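Local coordinates for haloacid delahogenase-like family hydrolase (Xanthomonas campestris pv. campestris, PDB 2PKE), which binds a magnesium ion and is probably a phosphatase of the haloacid dehalogenase (HAD) superfamily, at residues Val193-Pro207 with Arg226-Val240. Numbering follows the deposited sequence.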
ATOM      1  N   VAL A 193     -16.467  12.238   3.878  1.00 24.06           N
ATOM      2  CA  VAL A 193     -17.885  12.335   4.180  1.00 22.52           C
ATOM      3  C   VAL A 193     -18.763  12.131   2.921  1.00 22.39           C
ATOM      4  O   VAL A 193     -19.695  11.322   2.921  1.00 23.27           O
ATOM      5  CB  VAL A 193     -18.146  13.702   4.903  1.00 25.56           C
ATOM      6  CG1 VAL A 193     -19.667  14.010   5.051  1.00 22.66           C
ATOM      7  CG2 VAL A 193     -17.433  13.735   6.269  1.00 25.58           C
ATOM      8  N   GLU A 194     -18.484  12.863   1.855  1.00 23.26           N
ATOM      9  CA  GLU A 194     -19.380  12.885   0.704  1.00 24.20           C
ATOM     10  C   GLU A 194     -19.546  11.503   0.065  1.00 21.15           C
ATOM     11  O   GLU A 194     -20.652  11.116  -0.246  1.00 21.27           O
ATOM     12  CB  GLU A 194     -18.911  13.880  -0.357  1.00 25.19           C
ATOM     13  CG  GLU A 194     -19.136  15.353  -0.066  1.00 36.07           C
ATOM     14  CD  GLU A 194     -18.531  16.254  -1.178  1.00 37.54           C
ATOM     15  OE1 GLU A 194     -18.321  15.725  -2.318  1.00 44.53           O
ATOM     16  OE2 GLU A 194     -18.286  17.469  -0.908  1.00 50.99           O
ATOM     17  N   PRO A 195     -18.451  10.749  -0.144  1.00 18.64           N
ATOM     18  CA  PRO A 195     -18.622   9.404  -0.750  1.00 19.75           C
ATOM     19  C   PRO A 195     -19.418   8.404   0.087  1.00 22.40           C
ATOM     20  O   PRO A 195     -20.075   7.521  -0.458  1.00 19.60           O
ATOM     21  CB  PRO A 195     -17.193   8.930  -0.916  1.00 21.07           C
ATOM     22  CG  PRO A 195     -16.353  10.192  -0.922  1.00 20.11           C
ATOM     23  CD  PRO A 195     -17.037  11.090   0.023  1.00 21.49           C
ATOM     24  N   VAL A 196     -19.365   8.542   1.404  1.00 18.22           N
ATOM     25  CA  VAL A 196     -20.117   7.677   2.302  1.00 16.68           C
ATOM     26  C   VAL A 196     -21.609   8.078   2.277  1.00 14.40           C
ATOM     27  O   VAL A 196     -22.475   7.207   2.279  1.00 18.74           O
ATOM     28  CB  VAL A 196     -19.516   7.723   3.748  1.00 17.44           C
ATOM     29  CG1 VAL A 196     -20.390   6.904   4.765  1.00 16.16           C
ATOM     30  CG2 VAL A 196     -18.084   7.220   3.720  1.00 20.38           C
ATOM     31  N   LEU A 197     -21.898   9.378   2.323  1.00 17.08           N
ATOM     32  CA  LEU A 197     -23.266   9.873   2.140  1.00 17.65           C
ATOM     33  C   LEU A 197     -23.789   9.349   0.816  1.00 19.44           C
ATOM     34  O   LEU A 197     -24.905   8.868   0.732  1.00 20.03           O
ATOM     35  CB  LEU A 197     -23.346  11.407   2.185  1.00 21.95           C
ATOM     36  CG  LEU A 197     -22.934  12.060   3.526  1.00 24.33           C
ATOM     37  CD1 LEU A 197     -23.098  13.552   3.499  1.00 23.44           C
ATOM     38  CD2 LEU A 197     -23.716  11.459   4.619  1.00 22.83           C
ATOM     39  N   ALA A 198     -22.950   9.365  -0.207  1.00 18.89           N
ATOM     40  CA  ALA A 198     -23.376   8.917  -1.545  1.00 17.04           C
ATOM     41  C   ALA A 198     -23.829   7.473  -1.655  1.00 18.50           C
ATOM     42  O   ALA A 198     -24.689   7.168  -2.465  1.00 17.98           O
ATOM     43  CB  ALA A 198     -22.236   9.188  -2.567  1.00 13.70           C
ATOM     44  N   ILE A 199     -23.257   6.575  -0.856  1.00 18.28           N
ATOM     45  CA  ILE A 199     -23.659   5.157  -0.841  1.00 18.30           C
ATOM     46  C   ILE A 199     -24.709   4.819   0.217  1.00 19.50           C
ATOM     47  O   ILE A 199     -25.141   3.675   0.321  1.00 19.53           O
ATOM     48  CB  ILE A 199     -22.467   4.197  -0.702  1.00 20.95           C
ATOM     49  CG1 ILE A 199     -21.796   4.329   0.674  1.00 20.03           C
ATOM     50  CG2 ILE A 199     -21.452   4.375  -1.890  1.00 19.86           C
ATOM     51  CD1 ILE A 199     -20.822   3.157   0.946  1.00 19.28           C
ATOM     52  N   GLY A 200     -25.154   5.834   0.950  1.00 20.67           N
ATOM     53  CA  GLY A 200     -26.240   5.705   1.911  1.00 20.75           C
ATOM     54  C   GLY A 200     -25.800   5.686   3.369  1.00 18.77           C
ATOM     55  O   GLY A 200     -26.585   5.346   4.242  1.00 19.20           O
ATOM     56  N   GLY A 201     -24.555   6.069   3.625  1.00 17.77           N
ATOM     57  CA  GLY A 201     -24.006   6.063   5.001  1.00 15.88           C
ATOM     58  C   GLY A 201     -24.190   7.393   5.692  1.00 19.19           C
ATOM     59  O   GLY A 201     -24.925   8.276   5.230  1.00 18.59           O
ATOM     60  N   TRP A 202     -23.518   7.512   6.813  1.00 18.13           N
ATOM     61  CA  TRP A 202     -23.593   8.653   7.667  1.00 17.84           C
ATOM     62  C   TRP A 202     -22.205   9.193   7.846  1.00 18.97           C
ATOM     63  O   TRP A 202     -21.232   8.503   7.658  1.00 23.07           O
ATOM     64  CB  TRP A 202     -24.150   8.280   9.036  1.00 18.04           C
ATOM     65  CG  TRP A 202     -25.454   7.529   8.966  1.00 21.62           C
ATOM     66  CD1 TRP A 202     -25.612   6.205   8.795  1.00 19.58           C
ATOM     67  CD2 TRP A 202     -26.763   8.079   9.081  1.00 16.83           C
ATOM     68  NE1 TRP A 202     -26.938   5.875   8.791  1.00 23.30           N
ATOM     69  CE2 TRP A 202     -27.675   7.004   8.976  1.00 21.27           C
ATOM     70  CE3 TRP A 202     -27.263   9.372   9.269  1.00 25.81           C
ATOM     71  CZ2 TRP A 202     -29.054   7.184   9.000  1.00 24.99           C
ATOM     72  CZ3 TRP A 202     -28.651   9.547   9.301  1.00 24.75           C
ATOM     73  CH2 TRP A 202     -29.524   8.453   9.189  1.00 24.05           C
ATOM     74  N   GLY A 203     -22.134  10.469   8.194  1.00 20.87           N
ATOM     75  CA  GLY A 203     -20.895  11.192   8.222  1.00 19.58           C
ATOM     76  C   GLY A 203     -20.758  12.065   9.440  1.00 17.78           C
ATOM     77  O   GLY A 203     -21.714  12.686   9.894  1.00 20.72           O
ATOM     78  N   ILE A 204     -19.547  12.130   9.950  1.00 19.51           N
ATOM     79  CA  ILE A 204     -19.137  13.168  10.889  1.00 19.59           C
ATOM     80  C   ILE A 204     -17.928  13.927  10.287  1.00 20.02           C
ATOM     81  O   ILE A 204     -16.889  13.332   9.964  1.00 18.20           O
ATOM     82  CB  ILE A 204     -18.781  12.595  12.234  1.00 18.57           C
ATOM     83  CG1 ILE A 204     -20.049  12.018  12.905  1.00 22.21           C
ATOM     84  CG2 ILE A 204     -18.088  13.645  13.125  1.00 15.80           C
ATOM     85  CD1 ILE A 204     -19.709  11.117  14.118  1.00 17.34           C
ATOM     86  N   TYR A 205     -18.111  15.226  10.162  1.00 17.77           N
ATOM     87  CA  TYR A 205     -17.172  16.154   9.566  1.00 19.20           C
ATOM     88  C   TYR A 205     -16.502  17.006  10.625  1.00 20.17           C
ATOM     89  O   TYR A 205     -17.152  17.820  11.268  1.00 22.92           O
ATOM     90  CB  TYR A 205     -17.901  17.047   8.627  1.00 22.09           C
ATOM     91  CG  TYR A 205     -17.064  18.121   7.957  1.00 18.75           C
ATOM     92  CD1 TYR A 205     -15.816  17.821   7.439  1.00 27.57           C
ATOM     93  CD2 TYR A 205     -17.549  19.419   7.809  1.00 25.89           C
ATOM     94  CE1 TYR A 205     -15.059  18.798   6.796  1.00 18.96           C
ATOM     95  CE2 TYR A 205     -16.813  20.404   7.187  1.00 23.05           C
ATOM     96  CZ  TYR A 205     -15.564  20.091   6.685  1.00 26.62           C
ATOM     97  OH  TYR A 205     -14.805  21.038   6.030  1.00 26.19           O
ATOM     98  N   THR A 206     -15.188  16.824  10.765  1.00 22.64           N
ATOM     99  CA  THR A 206     -14.339  17.588  11.697  1.00 21.88           C
ATOM    100  C   THR A 206     -13.164  18.202  10.941  1.00 19.96           C
ATOM    101  O   THR A 206     -12.103  17.580  10.796  1.00 21.81           O
ATOM    102  CB  THR A 206     -13.823  16.714  12.832  1.00 22.43           C
ATOM    103  OG1 THR A 206     -14.934  16.227  13.570  1.00 20.84           O
ATOM    104  CG2 THR A 206     -12.941  17.507  13.793  1.00 20.06           C
ATOM    105  N   PRO A 207     -13.362  19.423  10.424  1.00 21.48           N
ATOM    106  CA  PRO A 207     -12.298  20.033   9.632  1.00 21.70           C
ATOM    107  C   PRO A 207     -11.031  20.330  10.462  1.00 24.89           C
ATOM    108  O   PRO A 207     -11.118  20.588  11.650  1.00 21.47           O
ATOM    109  CB  PRO A 207     -12.966  21.299   9.083  1.00 24.08           C
ATOM    110  CG  PRO A 207     -14.049  21.601  10.017  1.00 22.24           C
ATOM    111  CD  PRO A 207     -14.553  20.276  10.495  1.00 23.26           C
ATOM    112  N   ARG A 226     -27.831  13.535   7.043  1.00 22.68           N
ATOM    113  CA  ARG A 226     -27.033  12.361   7.402  1.00 22.82           C
ATOM    114  C   ARG A 226     -25.580  12.699   7.814  1.00 21.64           C
ATOM    115  O   ARG A 226     -24.764  11.813   7.950  1.00 18.55           O
ATOM    116  CB  ARG A 226     -26.976  11.381   6.249  1.00 23.70           C
ATOM    117  CG  ARG A 226     -28.346  10.979   5.722  1.00 30.56           C
ATOM    118  CD  ARG A 226     -28.168  10.020   4.522  1.00 30.45           C
ATOM    119  NE  ARG A 226     -27.929   8.633   4.958  1.00 26.24           N
ATOM    120  CZ  ARG A 226     -28.850   7.852   5.521  1.00 34.71           C
ATOM    121  NH1 ARG A 226     -30.078   8.294   5.760  1.00 38.68           N
ATOM    122  NH2 ARG A 226     -28.538   6.609   5.857  1.00 35.47           N
ATOM    123  N   LEU A 227     -25.298  13.978   8.009  1.00 19.01           N
ATOM    124  CA  LEU A 227     -24.002  14.455   8.405  1.00 24.51           C
ATOM    125  C   LEU A 227     -24.150  15.306   9.682  1.00 23.74           C
ATOM    126  O   LEU A 227     -25.148  16.001   9.842  1.00 27.04           O
ATOM    127  CB  LEU A 227     -23.529  15.355   7.267  1.00 26.28           C
ATOM    128  CG  LEU A 227     -22.329  16.234   7.382  1.00 30.59           C
ATOM    129  CD1 LEU A 227     -21.170  15.313   7.545  1.00 28.68           C
ATOM    130  CD2 LEU A 227     -22.207  17.011   6.092  1.00 28.99           C
ATOM    131  N   ARG A 228     -23.160  15.228  10.565  0.50 22.39           N
ATOM    132  CA  ARG A 228     -22.975  16.195  11.676  0.50 20.72           C
ATOM    133  C   ARG A 228     -21.627  16.847  11.485  0.50 20.43           C
ATOM    134  O   ARG A 228     -20.649  16.183  11.109  0.50 19.41           O
ATOM    135  CB  ARG A 228     -22.968  15.493  13.027  0.50 22.24           C
ATOM    136  CG  ARG A 228     -24.231  14.735  13.356  0.50 20.13           C
ATOM    137  CD  ARG A 228     -25.354  15.683  13.726  0.50 22.57           C
ATOM    138  NE  ARG A 228     -26.543  14.930  14.125  0.50 24.40           N
ATOM    139  CZ  ARG A 228     -27.489  14.502  13.295  0.50 25.21           C
ATOM    140  NH1 ARG A 228     -27.417  14.732  11.972  0.50 12.75           N
ATOM    141  NH2 ARG A 228     -28.506  13.805  13.795  0.50 25.44           N
ATOM    142  N   GLU A 229     -21.556  18.150  11.727  1.00 19.26           N
ATOM    143  CA  GLU A 229     -20.270  18.813  11.768  1.00 22.06           C
ATOM    144  C   GLU A 229     -19.940  18.926  13.233  1.00 22.84           C
ATOM    145  O   GLU A 229     -20.708  19.487  14.012  1.00 23.45           O
ATOM    146  CB  GLU A 229     -20.269  20.167  11.082  1.00 21.99           C
ATOM    147  CG  GLU A 229     -18.839  20.665  10.849  1.00 29.05           C
ATOM    148  CD  GLU A 229     -18.805  22.005  10.161  1.00 36.45           C
ATOM    149  OE1 GLU A 229     -19.822  22.372   9.537  1.00 41.28           O
ATOM    150  OE2 GLU A 229     -17.772  22.703  10.256  1.00 42.81           O
ATOM    151  N   VAL A 230     -18.808  18.358  13.599  1.00 22.13           N
ATOM    152  CA  VAL A 230     -18.362  18.297  14.985  1.00 24.85           C
ATOM    153  C   VAL A 230     -16.968  18.942  15.086  1.00 25.51           C
ATOM    154  O   VAL A 230     -16.032  18.432  14.500  1.00 27.42           O
ATOM    155  CB  VAL A 230     -18.289  16.846  15.450  1.00 25.06           C
ATOM    156  CG1 VAL A 230     -17.775  16.794  16.882  1.00 27.15           C
ATOM    157  CG2 VAL A 230     -19.677  16.140  15.271  1.00 23.30           C
ATOM    158  N   PRO A 231     -16.845  20.091  15.789  1.00 24.52           N
ATOM    159  CA  PRO A 231     -15.591  20.863  15.773  1.00 25.87           C
ATOM    160  C   PRO A 231     -14.344  20.176  16.359  1.00 21.82           C
ATOM    161  O   PRO A 231     -13.263  20.403  15.871  1.00 23.45           O
ATOM    162  CB  PRO A 231     -15.930  22.122  16.585  1.00 23.81           C
ATOM    163  CG  PRO A 231     -17.382  22.174  16.649  1.00 27.02           C
ATOM    164  CD  PRO A 231     -17.888  20.775  16.561  1.00 29.29           C
ATOM    165  N   ASP A 232     -14.491  19.364  17.394  1.00 22.37           N
ATOM    166  CA  ASP A 232     -13.358  18.681  17.947  1.00 26.39           C
ATOM    167  C   ASP A 232     -13.743  17.264  18.350  1.00 22.98           C
ATOM    168  O   ASP A 232     -14.922  16.955  18.456  1.00 18.99           O
ATOM    169  CB  ASP A 232     -12.728  19.493  19.084  1.00 31.43           C
ATOM    170  CG  ASP A 232     -13.474  19.354  20.380  1.00 38.69           C
ATOM    171  OD1 ASP A 232     -14.481  20.085  20.514  1.00 52.21           O
ATOM    172  OD2 ASP A 232     -13.041  18.527  21.241  1.00 41.08           O
ATOM    173  N   PRO A 233     -12.741  16.381  18.500  1.00 23.96           N
ATOM    174  CA  PRO A 233     -13.045  14.972  18.749  1.00 21.24           C
ATOM    175  C   PRO A 233     -13.890  14.674  19.966  1.00 19.55           C
ATOM    176  O   PRO A 233     -14.555  13.639  19.991  1.00 19.56           O
ATOM    177  CB  PRO A 233     -11.655  14.323  18.868  1.00 22.55           C
ATOM    178  CG  PRO A 233     -10.776  15.215  18.114  1.00 22.56           C
ATOM    179  CD  PRO A 233     -11.288  16.589  18.379  1.00 23.06           C
ATOM    180  N   SER A 234     -13.831  15.498  20.999  1.00 20.03           N
ATOM    181  CA  SER A 234     -14.620  15.245  22.206  1.00 22.98           C
ATOM    182  C   SER A 234     -16.140  15.166  21.898  1.00 22.43           C
ATOM    183  O   SER A 234     -16.911  14.488  22.606  1.00 22.25           O
ATOM    184  CB  SER A 234     -14.314  16.279  23.311  1.00 24.32           C
ATOM    185  OG  SER A 234     -14.694  17.588  22.941  1.00 23.77           O
ATOM    186  N   GLY A 235     -16.556  15.793  20.797  1.00 24.98           N
ATOM    187  CA  GLY A 235     -17.963  15.698  20.333  1.00 20.61           C
ATOM    188  C   GLY A 235     -18.337  14.463  19.506  1.00 19.61           C
ATOM    189  O   GLY A 235     -19.505  14.231  19.237  1.00 17.63           O
ATOM    190  N   TRP A 236     -17.359  13.622  19.158  1.00 19.19           N
ATOM    191  CA  TRP A 236     -17.621  12.524  18.252  1.00 17.95           C
ATOM    192  C   TRP A 236     -18.553  11.454  18.843  1.00 21.06           C
ATOM    193  O   TRP A 236     -19.408  10.962  18.128  1.00 21.72           O
ATOM    194  CB  TRP A 236     -16.333  11.819  17.810  1.00 18.35           C
ATOM    195  CG  TRP A 236     -15.405  12.591  16.906  1.00 21.00           C
ATOM    196  CD1 TRP A 236     -15.696  13.682  16.183  1.00 17.14           C
ATOM    197  CD2 TRP A 236     -14.057  12.234  16.578  1.00 18.03           C
ATOM    198  NE1 TRP A 236     -14.600  14.085  15.449  1.00 22.14           N
ATOM    199  CE2 TRP A 236     -13.573  13.220  15.678  1.00 16.54           C
ATOM    200  CE3 TRP A 236     -13.169  11.243  17.040  1.00 21.71           C
ATOM    201  CZ2 TRP A 236     -12.270  13.197  15.169  1.00 19.35           C
ATOM    202  CZ3 TRP A 236     -11.878  11.224  16.557  1.00 19.34           C
ATOM    203  CH2 TRP A 236     -11.436  12.185  15.610  1.00 21.94           C
ATOM    204  N   PRO A 237     -18.322  11.022  20.106  1.00 21.67           N
ATOM    205  CA  PRO A 237     -19.163   9.952  20.654  1.00 20.03           C
ATOM    206  C   PRO A 237     -20.650  10.352  20.703  1.00 19.00           C
ATOM    207  O   PRO A 237     -21.510   9.575  20.255  1.00 20.14           O
ATOM    208  CB  PRO A 237     -18.541   9.703  22.053  1.00 20.39           C
ATOM    209  CG  PRO A 237     -17.127  10.227  21.940  1.00 22.33           C
ATOM    210  CD  PRO A 237     -17.251  11.407  21.065  1.00 21.53           C
ATOM    211  N   ALA A 238     -20.933  11.573  21.152  1.00 17.89           N
ATOM    212  CA  ALA A 238     -22.314  12.115  21.155  1.00 20.50           C
ATOM    213  C   ALA A 238     -22.929  12.153  19.742  1.00 19.41           C
ATOM    214  O   ALA A 238     -24.107  11.856  19.547  1.00 20.54           O
ATOM    215  CB  ALA A 238     -22.348  13.542  21.793  1.00 20.02           C
ATOM    216  N   ALA A 239     -22.111  12.509  18.769  1.00 19.32           N
ATOM    217  CA  ALA A 239     -22.535  12.615  17.364  1.00 20.35           C
ATOM    218  C   ALA A 239     -22.861  11.249  16.826  1.00 19.30           C
ATOM    219  O   ALA A 239     -23.861  11.102  16.164  1.00 23.23           O
ATOM    220  CB  ALA A 239     -21.474  13.348  16.490  1.00 19.37           C
ATOM    221  N   VAL A 240     -22.055  10.249  17.169  1.00 19.41           N
ATOM    222  CA  VAL A 240     -22.307   8.865  16.734  1.00 20.09           C
ATOM    223  C   VAL A 240     -23.653   8.392  17.285  1.00 21.98           C
ATOM    224  O   VAL A 240     -24.479   7.810  16.548  1.00 20.31           O
ATOM    225  CB  VAL A 240     -21.163   7.889  17.144  1.00 17.28           C
ATOM    226  CG1 VAL A 240     -21.622   6.341  16.973  1.00 15.65           C
ATOM    227  CG2 VAL A 240     -19.913   8.206  16.347  1.00 20.46           C
TER
HETATM  228  O   HOH W   1     -13.056  21.241  13.403  1.00 38.20           O
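Arg226 lays its guanidinium over one face of the Trp202 indole, CZ 3.7 Å from the centroid of the six-membered ring and the two planes 30° apart, a cation-pi pair. A turn at chi3 (82°) swings the group over the ring and aims NE at Gly201 O (3.0 Å) and NH2 at Gly200 O (2.8 Å), both from above the carbonyl planes; these two bonds fix its rotation. Gly200 has the positive phi of the Schellman motif ending helix 189-198, where a CB would jam against the preceding carbonyl.

Thr206 is the polar hub at the other end. Its OG1 gives its proton to Val230 O at 2.6 Å and accepts Trp236 NE1 at 2.9 Å, in the indole plane and nearly straight (165°), giving the buried N-H a partner.

Between them, strands 202-205 and 227-229 pair in parallel, from Gly203 N to Arg226 O through Val230 N to Tyr205 O, adding the edge strand to the Rossmann-like HAD sheet. On one face branched Ile204 touches two places: CD1 meets Ala239 CB and Val240 CG2 of helix 236-250, each at 3.7 Å, while CG2 meets Val230 and Trp236. On the other, Glu229 offers the Tyr205 ring a methylene, CG to CD2 3.5 Å.

Further out, Glu180 O accepts Trp202 NE1, anchoring the indole, and Trp236 touches Thr23, probably of the HAD DxDx(T/V) motif, whose Asp19 and Asp21 bind magnesium with Asn187.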